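Local coordinates for phytase (Debaryomyces castellii, PDB 2GFI), which probably releases phosphate from phytate (inositol hexakisphosphate) by hydrolysis, starting at the 3-position, as a member of the histidine acid phosphatase family, at residues Lys3-Asn7 / Ala268-Asp273; Thr60-Val64 / Lys147-Leu151; Asp107-Phe111 / Tyr258-Glu262; Ala373-Glu378 / Arg389-Asp394. All coordinates share one frame; numbering follows the deposited sequence.

Contact 1: Lys3-Asn7 / Ala268-Asp273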
loop_
_atom_site.group_PDB
_atom_site.type_symbol
_atom_site.label_atom_id
_atom_site.label_comp_id
_atom_site.label_asym_id
_atom_site.label_seq_id
_atom_site.Cartn_x
_atom_site.Cartn_y
_atom_site.Cartn_z
ATOM N N LYS A 3 14.418 -11.827 0.769
ATOM C CA LYS A 3 13.718 -10.579 0.491
ATOM C C LYS A 3 12.612 -10.359 1.496
ATOM O O LYS A 3 12.107 -9.261 1.609
ATOM C CB LYS A 3 13.271 -10.529 -0.985
ATOM C CG LYS A 3 14.069 -11.502 -1.876
ATOM C CD LYS A 3 14.706 -10.857 -3.123
ATOM C CE LYS A 3 15.833 -9.819 -2.844
ATOM N NZ LYS A 3 15.468 -8.319 -3.030
ATOM N N LEU A 4 12.301 -11.393 2.290
ATOM C CA LEU A 4 11.353 -11.285 3.411
ATOM C C LEU A 4 11.923 -10.574 4.628
ATOM O O LEU A 4 11.200 -10.215 5.552
ATOM C CB LEU A 4 10.856 -12.663 3.826
ATOM C CG LEU A 4 9.941 -13.381 2.840
ATOM C CD1 LEU A 4 9.525 -14.716 3.379
ATOM C CD2 LEU A 4 8.734 -12.548 2.500
ATOM N N ILE A 5 13.228 -10.353 4.627
ATOM C CA ILE A 5 13.893 -9.775 5.784
ATOM C C ILE A 5 14.289 -8.360 5.449
ATOM O O ILE A 5 14.884 -8.102 4.409
ATOM C CB ILE A 5 15.115 -10.649 6.136
ATOM C CG1 ILE A 5 14.613 -11.992 6.727
ATOM C CG2 ILE A 5 16.049 -9.930 7.129
ATOM C CD1 ILE A 5 15.691 -13.140 6.716
ATOM N N ASN A 6 13.908 -7.426 6.301
ATOM C CA ASN A 6 14.328 -6.032 6.107
ATOM C C ASN A 6 13.925 -5.545 4.737
ATOM O O ASN A 6 14.700 -4.886 4.033
ATOM C CB ASN A 6 15.858 -5.892 6.270
ATOM C CG ASN A 6 16.301 -6.144 7.679
ATOM O OD1 ASN A 6 15.576 -5.847 8.614
ATOM N ND2 ASN A 6 17.481 -6.695 7.842
ATOM N N ASN A 7 12.703 -5.854 4.342
ATOM C CA ASN A 7 12.322 -5.420 3.031
ATOM C C ASN A 7 11.492 -4.153 3.087
ATOM O O ASN A 7 10.994 -3.707 2.082
ATOM C CB ASN A 7 11.652 -6.558 2.260
ATOM C CG ASN A 7 10.264 -6.810 2.708
ATOM O OD1 ASN A 7 9.912 -6.632 3.887
ATOM N ND2 ASN A 7 9.443 -7.227 1.772
ATOM N N ALA A 268 19.247 -1.413 3.842
ATOM C CA ALA A 268 18.757 -2.420 4.793
ATOM C C ALA A 268 19.844 -2.664 5.814
ATOM O O ALA A 268 21.036 -2.652 5.504
ATOM C CB ALA A 268 18.376 -3.741 4.107
ATOM N N SER A 269 19.449 -2.884 7.051
ATOM C CA SER A 269 20.436 -3.158 8.066
ATOM C C SER A 269 19.985 -4.295 8.957
ATOM O O SER A 269 18.992 -4.170 9.642
ATOM C CB SER A 269 20.636 -1.929 8.935
ATOM O OG SER A 269 21.526 -2.233 9.991
ATOM N N PRO A 270 20.756 -5.377 8.991
ATOM C CA PRO A 270 20.536 -6.415 9.986
ATOM C C PRO A 270 20.598 -5.851 11.399
ATOM O O PRO A 270 19.982 -6.372 12.279
ATOM C CB PRO A 270 21.702 -7.383 9.748
ATOM C CG PRO A 270 22.683 -6.630 8.980
ATOM C CD PRO A 270 21.909 -5.674 8.110
ATOM N N MET A 271 21.298 -4.755 11.597
ATOM C CA MET A 271 21.495 -4.201 12.923
ATOM C C MET A 271 20.195 -3.580 13.424
ATOM O O MET A 271 19.953 -3.514 14.647
ATOM C CB MET A 271 22.626 -3.165 12.845
ATOM C CG MET A 271 23.199 -2.773 14.152
ATOM S SD MET A 271 24.020 -4.114 14.992
ATOM C CE MET A 271 25.639 -4.155 14.172
ATOM N N CYS A 272 19.352 -3.144 12.472
ATOM C CA CYS A 272 17.990 -2.676 12.794
ATOM C C CYS A 272 17.124 -3.785 13.390
ATOM O O CYS A 272 16.099 -3.482 14.052
ATOM C CB CYS A 272 17.272 -2.129 11.571
ATOM S SG CYS A 272 18.023 -0.619 10.989
ATOM N N ASP A 273 17.519 -5.038 13.152
ATOM C CA ASP A 273 16.681 -6.166 13.624
ATOM C C ASP A 273 16.881 -6.581 15.041
ATOM O O ASP A 273 16.212 -7.486 15.496
ATOM C CB ASP A 273 16.907 -7.381 12.768
ATOM C CG ASP A 273 16.674 -7.090 11.358
ATOM O OD1 ASP A 273 15.849 -6.172 11.080
ATOM O OD2 ASP A 273 17.266 -7.696 10.462
#

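Contact 2: Thr60-Val64 / Lys147-Leu151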
loop_
_atom_site.group_PDB
_atom_site.type_symbol
_atom_site.label_atom_id
_atom_site.label_comp_id
_atom_site.label_asym_id
_atom_site.label_seq_id
_atom_site.Cartn_x
_atom_site.Cartn_y
_atom_site.Cartn_z
ATOM N N THR A 60 -2.848 32.423 -5.347
ATOM C CA THR A 60 -1.785 32.525 -6.304
ATOM C C THR A 60 -0.484 32.619 -5.550
ATOM O O THR A 60 -0.335 33.452 -4.640
ATOM C CB THR A 60 -2.013 33.742 -7.224
ATOM O OG1 THR A 60 -3.261 33.546 -7.909
ATOM C CG2 THR A 60 -0.984 33.743 -8.382
ATOM N N LEU A 61 0.421 31.708 -5.906
ATOM C CA LEU A 61 1.771 31.688 -5.374
ATOM C C LEU A 61 2.471 33.028 -5.570
ATOM O O LEU A 61 2.507 33.559 -6.679
ATOM C CB LEU A 61 2.603 30.584 -6.061
ATOM C CG LEU A 61 2.729 29.279 -5.297
ATOM C CD1 LEU A 61 3.429 28.298 -6.159
ATOM C CD2 LEU A 61 3.455 29.485 -3.965
ATOM N N GLU A 62 3.071 33.526 -4.500
ATOM C CA GLU A 62 3.866 34.748 -4.570
ATOM C C GLU A 62 5.329 34.498 -4.281
ATOM O O GLU A 62 6.182 35.106 -4.910
ATOM C CB GLU A 62 3.332 35.791 -3.604
ATOM C CG GLU A 62 2.001 36.377 -4.023
ATOM C CD GLU A 62 1.510 37.347 -2.981
ATOM O OE1 GLU A 62 1.339 36.929 -1.836
ATOM O OE2 GLU A 62 1.329 38.538 -3.299
ATOM N N GLN A 63 5.615 33.589 -3.348
ATOM C CA GLN A 63 6.983 33.316 -2.926
ATOM C C GLN A 63 7.088 31.948 -2.237
ATOM O O GLN A 63 6.127 31.464 -1.642
ATOM C CB GLN A 63 7.446 34.429 -1.987
ATOM C CG GLN A 63 8.931 34.435 -1.626
ATOM C CD GLN A 63 9.237 35.486 -0.606
ATOM O OE1 GLN A 63 8.720 36.619 -0.697
ATOM N NE2 GLN A 63 10.029 35.134 0.391
ATOM N N VAL A 64 8.258 31.330 -2.318
ATOM C CA VAL A 64 8.540 30.148 -1.529
ATOM C C VAL A 64 9.961 30.229 -1.007
ATOM O O VAL A 64 10.857 30.654 -1.719
ATOM C CB VAL A 64 8.298 28.835 -2.346
ATOM C CG1 VAL A 64 9.271 28.746 -3.559
ATOM C CG2 VAL A 64 8.311 27.596 -1.439
ATOM N N LYS A 147 5.918 21.950 -8.292
ATOM C CA LYS A 147 5.015 22.726 -7.461
ATOM C C LYS A 147 5.143 24.245 -7.589
ATOM O O LYS A 147 4.129 24.968 -7.671
ATOM C CB LYS A 147 5.178 22.340 -5.982
ATOM C CG LYS A 147 4.016 22.881 -5.152
ATOM C CD LYS A 147 3.965 22.378 -3.720
ATOM C CE LYS A 147 2.825 23.057 -2.944
ATOM N NZ LYS A 147 2.835 22.671 -1.484
ATOM N N TYR A 148 6.388 24.720 -7.558
ATOM C CA TYR A 148 6.662 26.146 -7.358
ATOM C C TYR A 148 7.208 26.875 -8.563
ATOM O O TYR A 148 7.371 28.076 -8.514
ATOM C CB TYR A 148 7.622 26.356 -6.192
ATOM C CG TYR A 148 7.078 25.854 -4.874
ATOM C CD1 TYR A 148 6.054 26.535 -4.215
ATOM C CD2 TYR A 148 7.598 24.690 -4.278
ATOM C CE1 TYR A 148 5.560 26.066 -2.995
ATOM C CE2 TYR A 148 7.131 24.233 -3.068
ATOM C CZ TYR A 148 6.104 24.909 -2.431
ATOM O OH TYR A 148 5.624 24.442 -1.223
ATOM N N GLY A 149 7.489 26.135 -9.625
ATOM C CA GLY A 149 8.164 26.656 -10.801
ATOM C C GLY A 149 7.463 27.788 -11.555
ATOM O O GLY A 149 8.118 28.489 -12.317
ATOM N N GLU A 150 6.155 27.970 -11.369
ATOM C CA GLU A 150 5.468 29.120 -11.969
ATOM C C GLU A 150 6.089 30.413 -11.436
ATOM O O GLU A 150 5.982 31.465 -12.074
ATOM C CB GLU A 150 3.973 29.120 -11.644
ATOM C CG GLU A 150 3.655 29.503 -10.203
ATOM C CD GLU A 150 2.247 29.104 -9.811
ATOM O OE1 GLU A 150 1.918 27.897 -9.863
ATOM O OE2 GLU A 150 1.456 30.007 -9.480
ATOM N N LEU A 151 6.723 30.321 -10.263
ATOM C CA LEU A 151 7.367 31.453 -9.599
ATOM C C LEU A 151 8.762 31.694 -10.168
ATOM O O LEU A 151 9.401 32.683 -9.837
ATOM C CB LEU A 151 7.512 31.186 -8.101
ATOM C CG LEU A 151 6.331 31.364 -7.150
ATOM C CD1 LEU A 151 6.828 31.218 -5.709
ATOM C CD2 LEU A 151 5.618 32.685 -7.355
HETATM O O HOH W 1 2.171 32.598 -8.970
HETATM O O HOH W 2 -0.425 29.732 -7.741
#

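Contact 3: Asp107-Phe111 / Tyr258-Glu262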
loop_
_atom_site.group_PDB
_atom_site.type_symbol
_atom_site.label_atom_id
_atom_site.label_comp_id
_atom_site.label_asym_id
_atom_site.label_seq_id
_atom_site.Cartn_x
_atom_site.Cartn_y
_atom_site.Cartn_z
ATOM N N ASP A 107 29.992 -13.360 7.265
ATOM C CA ASP A 107 30.850 -12.464 6.505
ATOM C C ASP A 107 30.203 -11.122 6.546
ATOM O O ASP A 107 29.908 -10.522 5.504
ATOM C CB ASP A 107 30.958 -12.903 5.046
ATOM C CG ASP A 107 31.595 -14.259 4.902
ATOM O OD1 ASP A 107 32.382 -14.645 5.825
ATOM O OD2 ASP A 107 31.370 -14.984 3.892
ATOM N N TYR A 108 29.927 -10.665 7.753
ATOM C CA TYR A 108 29.254 -9.418 7.884
ATOM C C TYR A 108 30.318 -8.332 7.792
ATOM O O TYR A 108 31.211 -8.249 8.628
ATOM C CB TYR A 108 28.496 -9.394 9.193
ATOM C CG TYR A 108 27.761 -8.123 9.470
ATOM C CD1 TYR A 108 26.694 -7.710 8.666
ATOM C CD2 TYR A 108 28.103 -7.340 10.568
ATOM C CE1 TYR A 108 26.015 -6.541 8.949
ATOM C CE2 TYR A 108 27.416 -6.187 10.861
ATOM C CZ TYR A 108 26.383 -5.788 10.049
ATOM O OH TYR A 108 25.708 -4.631 10.373
ATOM N N GLU A 109 30.247 -7.545 6.734
ATOM C CA GLU A 109 31.191 -6.477 6.544
ATOM C C GLU A 109 30.746 -5.225 7.290
ATOM O O GLU A 109 29.567 -5.006 7.513
ATOM C CB GLU A 109 31.327 -6.185 5.064
ATOM C CG GLU A 109 31.930 -7.337 4.279
ATOM C CD GLU A 109 32.152 -6.980 2.810
ATOM O OE1 GLU A 109 31.242 -6.420 2.138
ATOM O OE2 GLU A 109 33.261 -7.254 2.309
ATOM N N TYR A 110 31.705 -4.414 7.704
ATOM C CA TYR A 110 31.381 -3.104 8.210
ATOM C C TYR A 110 30.868 -2.275 7.018
ATOM O O TYR A 110 31.421 -2.385 5.917
ATOM C CB TYR A 110 32.599 -2.464 8.832
ATOM C CG TYR A 110 32.284 -1.089 9.323
ATOM C CD1 TYR A 110 31.251 -0.886 10.219
ATOM C CD2 TYR A 110 33.013 0.022 8.887
ATOM C CE1 TYR A 110 30.932 0.401 10.661
ATOM C CE2 TYR A 110 32.706 1.321 9.351
ATOM C CZ TYR A 110 31.662 1.491 10.221
ATOM O OH TYR A 110 31.314 2.741 10.678
ATOM N N PHE A 111 29.812 -1.474 7.224
ATOM C CA PHE A 111 29.104 -0.885 6.083
ATOM C C PHE A 111 29.778 0.330 5.425
ATOM O O PHE A 111 29.425 0.736 4.324
ATOM C CB PHE A 111 27.674 -0.575 6.451
ATOM C CG PHE A 111 27.514 0.527 7.457
ATOM C CD1 PHE A 111 27.322 1.836 7.044
ATOM C CD2 PHE A 111 27.481 0.248 8.800
ATOM C CE1 PHE A 111 27.112 2.847 7.967
ATOM C CE2 PHE A 111 27.307 1.244 9.736
ATOM C CZ PHE A 111 27.119 2.544 9.328
ATOM N N TYR A 258 24.045 3.017 14.148
ATOM C CA TYR A 258 24.630 2.080 13.215
ATOM C C TYR A 258 23.516 1.554 12.291
ATOM O O TYR A 258 23.663 1.541 11.073
ATOM C CB TYR A 258 25.273 0.952 14.048
ATOM C CG TYR A 258 26.155 -0.006 13.291
ATOM C CD1 TYR A 258 27.511 -0.173 13.649
ATOM C CD2 TYR A 258 25.648 -0.778 12.230
ATOM C CE1 TYR A 258 28.325 -1.074 12.980
ATOM C CE2 TYR A 258 26.448 -1.675 11.569
ATOM C CZ TYR A 258 27.790 -1.822 11.943
ATOM O OH TYR A 258 28.590 -2.710 11.245
ATOM N N CYS A 259 22.410 1.106 12.895
ATOM C CA CYS A 259 21.210 0.709 12.176
ATOM C C CYS A 259 20.764 1.815 11.178
ATOM O O CYS A 259 20.607 1.566 9.982
ATOM C CB CYS A 259 20.093 0.403 13.199
ATOM S SG CYS A 259 18.404 0.613 12.610
ATOM N N ALA A 260 20.604 3.037 11.694
ATOM C CA ALA A 260 20.150 4.169 10.873
ATOM C C ALA A 260 21.089 4.396 9.718
ATOM O O ALA A 260 20.649 4.509 8.591
ATOM C CB ALA A 260 19.994 5.401 11.707
ATOM N N TYR A 261 22.394 4.432 10.004
ATOM C CA TYR A 261 23.394 4.583 8.956
ATOM C C TYR A 261 23.568 3.439 8.006
ATOM O O TYR A 261 23.753 3.681 6.838
ATOM C CB TYR A 261 24.720 5.125 9.517
ATOM C CG TYR A 261 24.470 6.550 9.856
ATOM C CD1 TYR A 261 24.399 7.496 8.849
ATOM C CD2 TYR A 261 24.184 6.929 11.158
ATOM C CE1 TYR A 261 24.106 8.800 9.124
ATOM C CE2 TYR A 261 23.896 8.258 11.454
ATOM C CZ TYR A 261 23.860 9.180 10.414
ATOM O OH TYR A 261 23.556 10.485 10.669
ATOM N N GLU A 262 23.515 2.195 8.474
ATOM C CA GLU A 262 23.612 1.075 7.556
ATOM C C GLU A 262 22.396 1.016 6.622
ATOM O O GLU A 262 22.504 0.648 5.427
ATOM C CB GLU A 262 23.710 -0.239 8.333
ATOM C CG GLU A 262 24.029 -1.416 7.423
ATOM C CD GLU A 262 24.419 -2.642 8.216
ATOM O OE1 GLU A 262 23.691 -3.000 9.169
ATOM O OE2 GLU A 262 25.458 -3.246 7.885
HETATM O O HOH W 3 28.028 -3.227 8.868
#

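Contact 4: Ala373-Glu378 / Arg389-Asp394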
loop_
_atom_site.group_PDB
_atom_site.type_symbol
_atom_site.label_atom_id
_atom_site.label_comp_id
_atom_site.label_asym_id
_atom_site.label_seq_id
_atom_site.Cartn_x
_atom_site.Cartn_y
_atom_site.Cartn_z
ATOM N N ALA A 373 15.625 16.792 5.411
ATOM C CA ALA A 373 14.612 17.693 5.975
ATOM C C ALA A 373 14.329 18.903 5.083
ATOM O O ALA A 373 15.244 19.475 4.493
ATOM C CB ALA A 373 15.039 18.169 7.342
ATOM N N ARG A 374 13.065 19.310 5.033
ATOM C CA ARG A 374 12.657 20.426 4.233
ATOM C C ARG A 374 11.706 21.278 5.039
ATOM O O ARG A 374 10.653 20.824 5.484
ATOM C CB ARG A 374 12.030 19.955 2.900
ATOM C CG ARG A 374 10.944 18.880 3.035
ATOM C CD ARG A 374 10.825 17.957 1.857
ATOM N NE ARG A 374 12.000 17.112 1.799
ATOM C CZ ARG A 374 12.262 16.204 0.867
ATOM N NH1 ARG A 374 11.417 15.991 -0.145
ATOM N NH2 ARG A 374 13.371 15.480 0.974
ATOM N N THR A 375 12.092 22.514 5.281
ATOM C CA THR A 375 11.181 23.444 5.882
ATOM C C THR A 375 10.854 24.443 4.790
ATOM O O THR A 375 11.735 25.080 4.223
ATOM C CB THR A 375 11.838 24.100 7.118
ATOM O OG1 THR A 375 11.656 23.219 8.245
ATOM C CG2 THR A 375 11.149 25.442 7.499
ATOM N N ILE A 376 9.581 24.531 4.453
ATOM C CA ILE A 376 9.166 25.420 3.382
ATOM C C ILE A 376 8.176 26.455 3.926
ATOM O O ILE A 376 7.261 26.113 4.689
ATOM C CB ILE A 376 8.535 24.601 2.261
ATOM C CG1 ILE A 376 9.629 23.914 1.421
ATOM C CG2 ILE A 376 7.583 25.458 1.423
ATOM C CD1 ILE A 376 9.081 22.758 0.597
ATOM N N ILE A 377 8.410 27.719 3.568
ATOM C CA ILE A 377 7.412 28.776 3.690
ATOM C C ILE A 377 6.832 29.087 2.320
ATOM O O ILE A 377 7.574 29.397 1.397
ATOM C CB ILE A 377 8.049 30.016 4.314
ATOM C CG1 ILE A 377 8.743 29.611 5.625
ATOM C CG2 ILE A 377 6.981 31.100 4.533
ATOM C CD1 ILE A 377 9.636 30.666 6.235
ATOM N N GLU A 378 5.514 28.944 2.177
ATOM C CA GLU A 378 4.810 29.327 0.959
ATOM C C GLU A 378 4.133 30.628 1.271
ATOM O O GLU A 378 3.612 30.791 2.353
ATOM C CB GLU A 378 3.698 28.337 0.578
ATOM C CG GLU A 378 4.133 26.898 0.579
ATOM C CD GLU A 378 3.033 25.930 0.223
ATOM O OE1 GLU A 378 1.916 26.032 0.783
ATOM O OE2 GLU A 378 3.317 25.062 -0.613
ATOM N N ARG A 389 2.390 30.272 4.987
ATOM C CA ARG A 389 2.274 29.084 5.819
ATOM C C ARG A 389 3.523 28.230 5.694
ATOM O O ARG A 389 4.294 28.367 4.741
ATOM C CB ARG A 389 1.011 28.268 5.481
ATOM C CG ARG A 389 1.094 27.535 4.176
ATOM C CD ARG A 389 -0.080 26.625 3.948
ATOM N NE ARG A 389 0.009 26.017 2.640
ATOM C CZ ARG A 389 -0.947 25.272 2.116
ATOM N NH1 ARG A 389 -2.080 25.074 2.807
ATOM N NH2 ARG A 389 -0.788 24.746 0.896
ATOM N N TYR A 390 3.695 27.349 6.672
ATOM C CA TYR A 390 4.815 26.426 6.726
ATOM C C TYR A 390 4.442 25.021 6.268
ATOM O O TYR A 390 3.412 24.497 6.666
ATOM C CB TYR A 390 5.291 26.338 8.154
ATOM C CG TYR A 390 6.140 27.496 8.560
ATOM C CD1 TYR A 390 7.535 27.433 8.424
ATOM C CD2 TYR A 390 5.564 28.670 9.077
ATOM C CE1 TYR A 390 8.322 28.491 8.807
ATOM C CE2 TYR A 390 6.365 29.750 9.460
ATOM C CZ TYR A 390 7.727 29.650 9.310
ATOM O OH TYR A 390 8.525 30.703 9.682
ATOM N N VAL A 391 5.308 24.415 5.456
ATOM C CA VAL A 391 5.194 23.019 5.089
ATOM C C VAL A 391 6.516 22.385 5.543
ATOM O O VAL A 391 7.585 22.634 4.955
ATOM C CB VAL A 391 4.949 22.845 3.555
ATOM C CG1 VAL A 391 4.422 21.467 3.240
ATOM C CG2 VAL A 391 3.951 23.897 3.017
ATOM N N ILE A 392 6.446 21.591 6.620
ATOM C CA ILE A 392 7.608 20.957 7.201
ATOM C C ILE A 392 7.536 19.497 6.797
ATOM O O ILE A 392 6.563 18.788 7.096
ATOM C CB ILE A 392 7.544 21.056 8.696
ATOM C CG1 ILE A 392 7.198 22.484 9.147
ATOM C CG2 ILE A 392 8.840 20.453 9.334
ATOM C CD1 ILE A 392 8.089 23.572 8.505
ATOM N N ASN A 393 8.549 19.052 6.076
ATOM C CA ASN A 393 8.608 17.667 5.608
ATOM C C ASN A 393 7.279 17.197 5.055
ATOM O O ASN A 393 6.751 16.151 5.443
ATOM C CB ASN A 393 9.120 16.806 6.718
ATOM C CG ASN A 393 10.401 17.314 7.208
ATOM O OD1 ASN A 393 10.595 17.535 8.398
ATOM N ND2 ASN A 393 11.290 17.574 6.280
ATOM N N ASP A 394 6.769 18.020 4.142
ATOM C CA ASP A 394 5.610 17.722 3.341
ATOM C C ASP A 394 4.281 17.770 4.054
ATOM O O ASP A 394 3.308 17.236 3.542
ATOM C CB ASP A 394 5.765 16.409 2.604
ATOM C CG ASP A 394 6.844 16.450 1.602
ATOM O OD1 ASP A 394 6.827 17.392 0.772
ATOM O OD2 ASP A 394 7.741 15.572 1.540
#

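Contact 1: Lys3-Asn7 / Ala268-Asp273
N6 and D273 turn their side chains at each other from opposite directions, each with CG anti to its own carbonyl carbon (chi1 -67° in N6). These torsions bring the amide and the carboxylate together nearly coplanar, their planes 23° apart. N6 ND2 donates to D273 OD2 at 2.8 Å. The bond is bent, with an N-H...O angle of 141°. The donor meets OD2 on its syn side, slightly out of the carboxylate plane. The other halves of the two groups lie very close, N6 OD1 being 2.5 Å from D273 OD1. Beside this pair, N6 CB rests 4.0 Å from A268 CB, a small apolar contact next to the polar one. The contact ties the irregular N-terminal segment to the loop between helix 249-266 and helix 277-295. That loop enters a 3-10 turn at P270, and S269 organises its start. S269 OG accepts from M271 N at 3.0 Å, which makes an ST turn, and it also hydrogen-bonds to E262 OE1 of helix 249-266. C272 is fixed to the same helix by its disulfide to C259. D273 therefore sits on a well-anchored turn, whereas N6 belongs to a segment without regular structure. The N-terminal segment also meets neighbouring subunits. N7 ND2 hydrogen-bonds to V12 O of the second subunit, and K3 NZ forms a salt bridge with D54 of the third subunit.

Contact 2: Thr60-Val64 / Lys147-Leu151
L61, V64, Y148 and L151 make an apolar contact between strand 59-69, an inner strand of the central mixed sheet, and the C-terminal part of helix 133-148 with the 3-10 turn that follows it, part of the alpha/beta core expected of a histidine phosphatase. V64 CG2 sits over one face of the Y148 ring, 3.6 Å from its centroid, in a CH-pi contact. This methyl lies anti to the V64 backbone N (chi1 63° for CG1), which points it at the ring. The methylene K147 CG lies over the opposite face, so the ring is held between two aliphatic groups. L61 crosses Y148 at about a right angle, with its CD1 3.7 Å from Y148 CD1. L151 packs against the strand backbone. Its CD1 lies 3.5 Å from Q63 CA, while CD2 touches the L61 and E62 carbonyls. E62 and Q63 both face K379 of strand 374-382, a classic beta bulge. Farther out, Y148 OH bonds to E378 on the neighbouring strand 374-382, and K147 NZ forms a salt bridge with the same carboxylate. With an alanine here in place of Y148, V64 and L61 would probably face a gap, and E378 would lose one hydrogen-bond partner. I376 packs on both V64 and Y148, and I326 of the next strand touches V64 and L151. At the outer rim, E150 reaches the strand through water. One water donates to L61 O and E150 OE2. A second accepts from L61 N at 2.8 Å and donates to E150 OE2 at 2.6 Å.

Contact 3: Asp107-Phe111 / Tyr258-Glu262
Y108 OH lies 2.9 Å from both E262 OE1 and E262 OE2. Each oxygen is a possible but weak acceptor, and the single hydroxyl proton is not settled between them. The ring and carboxylate planes are 74° apart. A water also joins the segments. It donates to E109 O and to E262 OE2, at 2.8 Å from the latter, and accepts from Y258 OH at 2.5 Å. The E262 carboxylate is thus a polar hub in a buried place, and its OE1 is bonded to S269 OG as well. E262 reaches the hub with CG anti to its backbone N (chi1 -171°) and the chain extended beyond. Outside the hub the contact is aromatic. The edge of F111 points at the face of Y258 in a T-shaped pair, with centroids 4.9 Å apart and planes at 70°. F111 CE2 lies over the Y258 ring, offset toward its rim. E262 CB covers a face of the F111 ring in a CH-pi contact, 4.0 Å from the centroid. F111 CZ also touches Y261 CB at 3.5 Å. The Y258 hydroxyl meets the edge of the Y110 ring, 3.4 Å from Y110 CD1. Helix 77-91 backs this layer, with Y83 against Y110 and F111 and Y87 against Y258. Y261 leads on toward the predicted active site, its side chain about 6 Å from that of H70, the predicted nucleophile. Y110, F111 and Y258 form an aromatic cluster that, with the E262 hub, joins an irregular loop to helix 249-266 within the histidine phosphatase fold.

Contact 4: Ala373-Glu378 / Arg389-Asp394
This contact is the antiparallel pairing of the beta hairpin formed by strands 374-382 and 385-392. I376 and V391 form a hydrogen-bonded pair, with V391 N to I376 O at 2.7 Å and I376 N to V391 O at 2.8 Å. E378 and R389 form the next such pair. N393 N continues the ladder to R374 O in a nearly straight bond of 178°. E378 and R389 also join side chains. R389 NE (2.7 Å) and R389 NH2 (3.0 Å) both donate to E378 OE1, which lies in the guanidinium plane. R389 reaches it with CG between backbone N and carbonyl carbon (chi1 73°) and an extended chain to NE. In the central sheet, strand 374-382 lies between this partner and strand 59-69, and E378 OE2 turns to K147 and Y148. A leucine replacing R389 would probably leave buried E378 OE1 without its two donors and D54 O and G407 O without theirs. V391 CG2 packs 3.6 Å from E378 CD on the same face. The other face carries I377 alongside Y390, with I377 CG1 3.4 Å from Y390 CE1. There T375 lies beside I392, its OG1 3.6 Å from I392 CD1 and bonded to H340.

Overall arrangement
Contact 4 is the buried one, a hairpin ladder with a salt bridge. Contacts 1, 2 and 3 are partly buried. Contacts 2 and 4 share the central sheet through adjacent strands 59-69 and 374-382, and they meet where E378 takes K147 and Y148. Contact 2 is apolar packing with water at its rim. Contacts 1 and 3 lie together, centres about 11 Å apart, joined by the C259-C272 disulfide and by E262 with S269. The chemistry is amide-carboxylate pairing in contact 1 and aromatic packing round a buried carboxylate and water in contact 3. Contact 1 borders the second and third subunits, while R374 of contact 4 makes a weak, long ion pair with the fourth.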